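PDB 3DUW: O-methyltransferase, putative from Bacillus cereus, which probably transfers the methyl group of S-adenosylmethionine to a hydroxyl oxygen of its acceptor substrate, and binds the product S-adenosylhomocysteine. Local coordinates for residues G172-N177 / G186-Y191. Residues are numbered along the deposited sequence; the frame is centred on the assembly and turned at random.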
ATOM      1  N   GLY A 172       2.732  10.750 -14.910  1.00 10.03           N
ATOM      2  CA  GLY A 172       2.061  10.101 -16.021  1.00 10.78           C
ATOM      3  C   GLY A 172       2.920   9.818 -17.239  1.00  9.95           C
ATOM      4  O   GLY A 172       2.445   9.217 -18.204  1.00 12.17           O
ATOM      5  N   GLU A 173       4.182  10.235 -17.201  1.00 10.28           N
ATOM      6  CA  GLU A 173       5.080  10.027 -18.330  1.00 11.98           C
ATOM      7  C   GLU A 173       5.434   8.564 -18.571  1.00 11.26           C
ATOM      8  O   GLU A 173       5.934   8.206 -19.639  1.00 11.80           O
ATOM      9  CB  GLU A 173       6.357  10.845 -18.131  1.00 12.80           C
ATOM     10  CG  GLU A 173       6.145  12.344 -18.269  1.00 16.24           C
ATOM     11  CD  GLU A 173       7.396  13.138 -17.957  1.00 18.67           C
ATOM     12  OE1 GLU A 173       8.481  12.747 -18.438  1.00 17.78           O
ATOM     13  OE2 GLU A 173       7.294  14.157 -17.240  1.00 21.69           O
ATOM     14  N   VAL A 174       5.166   7.717 -17.584  1.00 10.05           N
ATOM     15  CA  VAL A 174       5.473   6.298 -17.704  1.00 10.95           C
ATOM     16  C   VAL A 174       4.828   5.642 -18.931  1.00 11.00           C
ATOM     17  O   VAL A 174       5.324   4.632 -19.423  1.00 10.59           O
ATOM     18  CB  VAL A 174       5.043   5.531 -16.424  1.00 10.82           C
ATOM     19  CG1 VAL A 174       3.537   5.622 -16.230  1.00 11.64           C
ATOM     20  CG2 VAL A 174       5.493   4.083 -16.502  1.00 12.88           C
ATOM     21  N   ILE A 175       3.741   6.218 -19.437  1.00 11.13           N
ATOM     22  CA  ILE A 175       3.065   5.637 -20.596  1.00 12.61           C
ATOM     23  C   ILE A 175       3.652   6.079 -21.935  1.00 13.97           C
ATOM     24  O   ILE A 175       3.253   5.579 -22.988  1.00 14.59           O
ATOM     25  CB  ILE A 175       1.547   5.955 -20.577  1.00 11.88           C
ATOM     26  CG1 ILE A 175       0.842   5.236 -21.731  1.00 18.10           C
ATOM     27  CG2 ILE A 175       1.326   7.457 -20.662  1.00 14.31           C
ATOM     28  CD1 ILE A 175      -0.652   5.482 -21.796  1.00 19.18           C
ATOM     29  N   ASP A 176       4.605   7.004 -21.900  1.00 13.62           N
ATOM     30  CA  ASP A 176       5.223   7.480 -23.134  1.00 14.80           C
ATOM     31  C   ASP A 176       6.455   6.667 -23.521  1.00 13.58           C
ATOM     32  O   ASP A 176       7.547   6.889 -23.005  1.00 13.61           O
ATOM     33  CB  ASP A 176       5.601   8.953 -23.003  1.00 16.46           C
ATOM     34  CG  ASP A 176       6.177   9.511 -24.285  1.00 17.28           C
ATOM     35  OD1 ASP A 176       5.946   8.892 -25.345  1.00 18.92           O
ATOM     36  OD2 ASP A 176       6.847  10.562 -24.232  1.00 20.77           O
ATOM     37  N   ASN A 177       6.271   5.734 -24.447  1.00 14.86           N
ATOM     38  CA  ASN A 177       7.356   4.876 -24.901  1.00 15.21           C
ATOM     39  C   ASN A 177       8.473   5.643 -25.608  1.00 14.53           C
ATOM     40  O   ASN A 177       9.600   5.161 -25.705  1.00 14.60           O
ATOM     41  CB  ASN A 177       6.806   3.805 -25.845  1.00 17.95           C
ATOM     42  CG  ASN A 177       6.181   4.400 -27.087  1.00 20.14           C
ATOM     43  OD1 ASN A 177       5.176   5.108 -27.014  1.00 24.02           O
ATOM     44  ND2 ASN A 177       6.778   4.119 -28.240  1.00 21.98           N
ATOM     45  N   GLY A 186      13.841   3.680 -17.889  1.00  8.07           N
ATOM     46  CA  GLY A 186      14.238   2.713 -16.880  1.00  8.41           C
ATOM     47  C   GLY A 186      13.041   2.113 -16.160  1.00  8.36           C
ATOM     48  O   GLY A 186      13.005   0.909 -15.906  1.00  8.67           O
ATOM     49  N   ILE A 187      12.058   2.944 -15.824  1.00  8.48           N
ATOM     50  CA  ILE A 187      10.873   2.448 -15.137  1.00  8.37           C
ATOM     51  C   ILE A 187      10.060   1.539 -16.057  1.00  7.49           C
ATOM     52  O   ILE A 187       9.533   0.524 -15.614  1.00  8.56           O
ATOM     53  CB  ILE A 187      10.000   3.616 -14.616  1.00  8.86           C
ATOM     54  CG1 ILE A 187      10.710   4.310 -13.447  1.00  9.61           C
ATOM     55  CG2 ILE A 187       8.631   3.108 -14.203  1.00 14.21           C
ATOM     56  CD1 ILE A 187      11.031   3.396 -12.281  1.00 15.99           C
ATOM     57  N   ARG A 188       9.962   1.890 -17.336  1.00  8.47           N
ATOM     58  CA  ARG A 188       9.223   1.044 -18.264  1.00  7.98           C
ATOM     59  C   ARG A 188       9.908  -0.324 -18.394  1.00  8.97           C
ATOM     60  O   ARG A 188       9.235  -1.352 -18.442  1.00  8.87           O
ATOM     61  CB  ARG A 188       9.093   1.733 -19.630  1.00  8.61           C
ATOM     62  CG  ARG A 188       8.094   2.896 -19.623  1.00  8.79           C
ATOM     63  CD  ARG A 188       8.057   3.630 -20.959  1.00 11.10           C
ATOM     64  NE  ARG A 188       7.688   2.755 -22.066  1.00 12.19           N
ATOM     65  CZ  ARG A 188       6.444   2.397 -22.366  1.00 13.05           C
ATOM     66  NH1 ARG A 188       5.425   2.842 -21.647  1.00 13.49           N
ATOM     67  NH2 ARG A 188       6.222   1.589 -23.393  1.00 14.46           N
ATOM     68  N   ARG A 189      11.240  -0.336 -18.436  1.00  8.90           N
ATOM     69  CA  ARG A 189      12.004  -1.585 -18.524  1.00  8.96           C
ATOM     70  C   ARG A 189      11.707  -2.430 -17.279  1.00  8.87           C
ATOM     71  O   ARG A 189      11.637  -3.660 -17.341  1.00  8.73           O
ATOM     72  CB  ARG A 189      13.510  -1.290 -18.573  1.00 10.85           C
ATOM     73  CG  ARG A 189      14.008  -0.508 -19.786  1.00 13.06           C
ATOM     74  CD  ARG A 189      13.830  -1.293 -21.073  1.00 12.83           C
ATOM     75  NE  ARG A 189      12.483  -1.142 -21.611  1.00 12.69           N
ATOM     76  CZ  ARG A 189      12.015  -0.009 -22.124  1.00 12.24           C
ATOM     77  NH1 ARG A 189      12.789   1.068 -22.173  1.00 12.77           N
ATOM     78  NH2 ARG A 189      10.774   0.050 -22.584  1.00 13.26           N
ATOM     79  N   PHE A 190      11.551  -1.746 -16.149  1.00  7.96           N
ATOM     80  CA  PHE A 190      11.259  -2.361 -14.855  1.00  8.15           C
ATOM     81  C   PHE A 190       9.898  -3.076 -14.888  1.00  7.43           C
ATOM     82  O   PHE A 190       9.801  -4.243 -14.510  1.00  8.21           O
ATOM     83  CB  PHE A 190      11.300  -1.248 -13.797  1.00  8.18           C
ATOM     84  CG  PHE A 190      11.051  -1.696 -12.383  1.00  8.62           C
ATOM     85  CD1 PHE A 190      11.724  -2.779 -11.829  1.00 13.38           C
ATOM     86  CD2 PHE A 190      10.195  -0.958 -11.568  1.00 10.39           C
ATOM     87  CE1 PHE A 190      11.550  -3.113 -10.477  1.00 14.74           C
ATOM     88  CE2 PHE A 190      10.018  -1.281 -10.224  1.00  7.90           C
ATOM     89  CZ  PHE A 190      10.692  -2.357  -9.675  1.00 12.12           C
ATOM     90  N   TYR A 191       8.858  -2.384 -15.348  1.00  8.19           N
ATOM     91  CA  TYR A 191       7.524  -2.988 -15.445  1.00  7.50           C
ATOM     92  C   TYR A 191       7.600  -4.237 -16.331  1.00  7.04           C
ATOM     93  O   TYR A 191       7.083  -5.301 -15.983  1.00  8.41           O
ATOM     94  CB  TYR A 191       6.526  -2.009 -16.077  1.00  7.19           C
ATOM     95  CG  TYR A 191       5.914  -0.980 -15.147  1.00  6.61           C
ATOM     96  CD1 TYR A 191       4.731  -1.245 -14.459  1.00  6.97           C
ATOM     97  CD2 TYR A 191       6.485   0.284 -15.009  1.00  6.42           C
ATOM     98  CE1 TYR A 191       4.125  -0.270 -13.664  1.00  7.42           C
ATOM     99  CE2 TYR A 191       5.893   1.264 -14.217  1.00  7.12           C
ATOM    100  CZ  TYR A 191       4.709   0.980 -13.549  1.00  7.27           C
ATOM    101  OH  TYR A 191       4.095   1.951 -12.784  1.00  8.02           O
TER
HETATM  102  O   HOH W   1       2.778   2.772 -22.971  1.00 25.53           O
HETATM  103  O   HOH W   2       9.862   2.389 -23.887  1.00 13.63           O
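Arg188 and Val174 join two neighbouring parts of the Rossmann-like methyltransferase fold: the 3-10 segment that includes 173-175, in the loop after strand 162-166, and the helix 182-196 into which that loop leads. The direct polar link is one hydrogen bond, from Arg188 NH1 to the carbonyl O of Val174 at 2.9 Å. The N-H...O angle is 162°; the oxygen sits almost exactly in the guanidinium plane, and NH1 in turn lies in the carbonyl plane of Val174. The arginine chain, anti at chi2, bends at chi3 (59°), bringing NH1 to this oxygen, while CG and CD also lie against it.

Two waters carry the arginine's reach on to the carbonyls of Ile175 and Asn177. One molecule accepts from Arg188 NH1 and donates to Ile175 O, so NH1 serves two acceptors. A second accepts from Arg188 NE and from Arg189 NH2, with a weak bond to Asn177 O. One face of the guanidinium is meanwhile packed by Asn177, whose CA stands 3.4 Å above the plane, offset toward the rim, and whose CB comes within 3.4 Å of NH2. With Val174 O and the second water in the plane at its edge and carbon over one face, the group is probably restricted in its rotation.

The apolar side of the contact centres on Val174. Both subunits contribute here: Tyr13 of the second subunit packs on Val174 and Arg188 and meets the Tyr191 ring edge-to-face, while Tyr191 OH is hydrogen-bonded to Val168 O. The contact thus lies at the dimer interface, with the side chain of Ile187 about 12 Å from the bound S-adenosylhomocysteine. Within the subunit, Val174 CG2, anti to its own nitrogen, touches Ile187 CG2 at 4.0 Å and approaches the Tyr191 ring obliquely, 3.7 Å from CE2.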